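Local coordinates for nitrogenase molybdenum-iron protein alpha chain (PDB 5VQ3) that carries the iron-molybdenum cofactor and, as part of the nitrogenase complex, catalyses the reduction of dinitrogen to ammonia, at residues A255-V260 with P280-N285. Numbering follows the deposited sequence.
Sequences ADLNLV and PWIKCN
Asn-258 and Val-260 bond through both their backbone N and O atoms to Ile-282 of strand 281-283 and to the residues just before and after that strand, Pro-280 and Cys-284. Asn-258 N donates to Pro-280 O at 2.9 Å, and Ile-282 N returns a bond to Asn-258 O. Val-260 N then donates to Ile-282 O at 2.8 Å. The last bond runs from Cys-284 N to Val-260 O. This alternation is that of parallel strands. The two are joined by helix 263-277 in a beta-alpha-beta unit, at the edge of a four-stranded parallel sheet, with 281-283 outermost within this chain and 209-215 on the other side of 257-260. Cys-262, a ligand of the iron-molybdenum cofactor, follows closely after strand 257-260.

Apolar contacts line both faces. On the face toward helix 263-277, Trp-281 CG sits between the backbone N and carbonyl carbon (chi1 63°), which places CE3 3.6 Å from Val-260 CG2. The methyl meets the indole obliquely. On the face toward helix 289-303, Leu-259 and Ile-282 run side by side, with CD2 of the leucine 3.5 Å from CG1 of the isoleucine. Leu-259 CB also packs on Cys-284 CB at 3.8 Å.

The chain of Lys-283, bent at chi2 and chi4, passes Val-260 O with its CD. Its NZ donates hydrogen bonds to Cys-284 O (3.1 Å) and to Gln-261 O. Asn-258 OD1 accepts from Asn-211 ND2 on strand 209-215.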
ATOM      1  N   ALA A 255      25.602  33.781  28.783  1.00 27.64           N
ATOM      2  CA  ALA A 255      26.637  33.091  28.038  1.00 29.58           C
ATOM      3  C   ALA A 255      27.875  33.976  27.940  1.00 31.12           C
ATOM      4  O   ALA A 255      27.775  35.187  28.126  1.00 28.67           O
ATOM      5  CB  ALA A 255      26.138  32.726  26.659  1.00 31.04           C
ATOM      6  N   ASP A 256      29.031  33.366  27.656  1.00 27.80           N
ATOM      7  CA  ASP A 256      30.273  34.119  27.514  1.00 29.56           C
ATOM      8  C   ASP A 256      30.645  34.384  26.098  1.00 28.17           C
ATOM      9  O   ASP A 256      31.465  35.244  25.840  1.00 27.00           O
ATOM     10  CB  ASP A 256      31.446  33.424  28.203  1.00 34.11           C
ATOM     11  CG  ASP A 256      31.353  33.483  29.732  1.00 41.88           C
ATOM     12  OD1 ASP A 256      31.088  34.572  30.280  1.00 46.24           O
ATOM     13  OD2 ASP A 256      31.549  32.427  30.375  1.00 64.44           O
ATOM     14  N   LEU A 257      30.071  33.636  25.160  1.00 24.71           N
ATOM     15  CA  LEU A 257      30.470  33.774  23.773  1.00 25.20           C
ATOM     16  C   LEU A 257      29.298  33.398  22.891  1.00 25.21           C
ATOM     17  O   LEU A 257      28.661  32.384  23.153  1.00 24.64           O
ATOM     18  CB  LEU A 257      31.646  32.860  23.456  1.00 27.32           C
ATOM     19  CG  LEU A 257      32.256  32.887  22.053  1.00 29.73           C
ATOM     20  CD1 LEU A 257      32.901  34.227  21.758  1.00 33.66           C
ATOM     21  CD2 LEU A 257      33.266  31.762  21.831  1.00 30.02           C
ATOM     22  N   ASN A 258      29.008  34.223  21.878  1.00 23.01           N
ATOM     23  CA  ASN A 258      27.980  33.914  20.885  1.00 23.26           C
ATOM     24  C   ASN A 258      28.600  33.392  19.623  1.00 24.09           C
ATOM     25  O   ASN A 258      29.454  34.044  19.041  1.00 30.51           O
ATOM     26  CB  ASN A 258      27.187  35.195  20.530  1.00 26.17           C
ATOM     27  CG  ASN A 258      26.056  35.479  21.489  1.00 26.94           C
ATOM     28  OD1 ASN A 258      25.430  34.573  22.017  1.00 27.64           O
ATOM     29  ND2 ASN A 258      25.770  36.743  21.692  1.00 25.64           N
ATOM     30  N   LEU A 259      28.175  32.224  19.159  1.00 22.50           N
ATOM     31  CA  LEU A 259      28.628  31.712  17.896  1.00 21.13           C
ATOM     32  C   LEU A 259      27.553  32.085  16.892  1.00 26.53           C
ATOM     33  O   LEU A 259      26.405  31.843  17.140  1.00 30.11           O
ATOM     34  CB  LEU A 259      28.752  30.208  17.940  1.00 24.69           C
ATOM     35  CG  LEU A 259      29.646  29.585  19.010  1.00 32.91           C
ATOM     36  CD1 LEU A 259      29.683  28.072  18.785  1.00 33.79           C
ATOM     37  CD2 LEU A 259      31.023  30.183  18.949  1.00 37.31           C
ATOM     38  N   VAL A 260      27.937  32.625  15.755  1.00 24.99           N
ATOM     39  CA  VAL A 260      26.985  33.100  14.773  1.00 22.71           C
ATOM     40  C   VAL A 260      27.103  32.210  13.553  1.00 24.83           C
ATOM     41  O   VAL A 260      28.047  32.317  12.756  1.00 24.93           O
ATOM     42  CB  VAL A 260      27.229  34.587  14.418  1.00 22.26           C
ATOM     43  CG1 VAL A 260      26.349  35.013  13.264  1.00 26.07           C
ATOM     44  CG2 VAL A 260      27.005  35.446  15.623  1.00 22.96           C
ATOM     45  N   PRO A 280      30.825  38.873  23.399  1.00 25.99           N
ATOM     46  CA  PRO A 280      31.362  38.955  22.075  1.00 27.97           C
ATOM     47  C   PRO A 280      30.843  37.812  21.222  1.00 23.22           C
ATOM     48  O   PRO A 280      30.296  36.870  21.747  1.00 24.96           O
ATOM     49  CB  PRO A 280      32.873  38.845  22.314  1.00 33.79           C
ATOM     50  CG  PRO A 280      32.985  38.036  23.552  1.00 32.37           C
ATOM     51  CD  PRO A 280      31.774  38.304  24.379  1.00 28.62           C
ATOM     52  N   TRP A 281      31.063  37.892  19.925  1.00 29.80           N
ATOM     53  CA  TRP A 281      30.644  36.837  19.029  1.00 28.30           C
ATOM     54  C   TRP A 281      31.724  36.497  18.029  1.00 27.44           C
ATOM     55  O   TRP A 281      32.613  37.316  17.740  1.00 26.87           O
ATOM     56  CB  TRP A 281      29.336  37.235  18.332  1.00 22.95           C
ATOM     57  CG  TRP A 281      29.376  38.436  17.451  1.00 22.95           C
ATOM     58  CD1 TRP A 281      29.164  39.750  17.830  1.00 24.93           C
ATOM     59  CD2 TRP A 281      29.612  38.473  16.030  1.00 23.87           C
ATOM     60  NE1 TRP A 281      29.251  40.577  16.731  1.00 27.76           N
ATOM     61  CE2 TRP A 281      29.508  39.819  15.620  1.00 25.01           C
ATOM     62  CE3 TRP A 281      29.858  37.501  15.059  1.00 25.96           C
ATOM     63  CZ2 TRP A 281      29.699  40.197  14.306  1.00 28.45           C
ATOM     64  CZ3 TRP A 281      30.029  37.879  13.775  1.00 31.57           C
ATOM     65  CH2 TRP A 281      29.932  39.219  13.399  1.00 30.23           C
ATOM     66  N   ILE A 282      31.660  35.269  17.512  1.00 25.77           N
ATOM     67  CA  ILE A 282      32.469  34.850  16.384  1.00 23.37           C
ATOM     68  C   ILE A 282      31.618  34.172  15.332  1.00 22.78           C
ATOM     69  O   ILE A 282      30.580  33.573  15.661  1.00 25.06           O
ATOM     70  CB  ILE A 282      33.602  33.895  16.788  1.00 27.78           C
ATOM     71  CG1 ILE A 282      33.078  32.659  17.498  1.00 28.92           C
ATOM     72  CG2 ILE A 282      34.587  34.622  17.693  1.00 32.22           C
ATOM     73  CD1 ILE A 282      34.140  31.563  17.525  1.00 32.57           C
ATOM     74  N   LYS A 283      32.082  34.214  14.087  1.00 24.51           N
ATOM     75  CA  LYS A 283      31.434  33.488  13.025  1.00 27.60           C
ATOM     76  C   LYS A 283      31.686  32.014  13.295  1.00 30.38           C
ATOM     77  O   LYS A 283      32.822  31.651  13.621  1.00 28.89           O
ATOM     78  CB  LYS A 283      31.978  33.875  11.658  1.00 27.28           C
ATOM     79  CG  LYS A 283      31.232  33.212  10.492  1.00 31.49           C
ATOM     80  CD  LYS A 283      29.793  33.774  10.290  1.00 30.61           C
ATOM     81  CE  LYS A 283      29.062  33.159   9.080  1.00 27.83           C
ATOM     82  NZ  LYS A 283      28.789  31.694   9.208  1.00 29.82           N
ATOM     83  N   CYS A 284      30.606  31.228  13.203  1.00 26.25           N
ATOM     84  CA  CYS A 284      30.502  29.778  13.424  1.00 28.95           C
ATOM     85  C   CYS A 284      30.306  29.177  12.037  1.00 31.60           C
ATOM     86  O   CYS A 284      29.375  29.567  11.332  1.00 31.58           O
ATOM     87  CB  CYS A 284      29.206  29.491  14.224  1.00 22.79           C
ATOM     88  SG  CYS A 284      28.820  27.791  14.429  1.00 41.35           S
ATOM     89  N   ASN A 285      31.126  28.229  11.637  1.00 23.83           N
ATOM     90  CA  ASN A 285      30.949  27.596  10.337  1.00 28.47           C
ATOM     91  C   ASN A 285      30.859  26.064  10.535  1.00 27.62           C
ATOM     92  O   ASN A 285      31.833  25.375  10.301  1.00 30.34           O
ATOM     93  CB  ASN A 285      32.121  28.004   9.405  1.00 30.79           C
ATOM     94  CG  ASN A 285      32.249  29.547   9.194  1.00 43.47           C
ATOM     95  OD1 ASN A 285      33.235  30.210   9.617  1.00 38.56           O
ATOM     96  ND2 ASN A 285      31.270  30.114   8.502  1.00 32.62           N
TER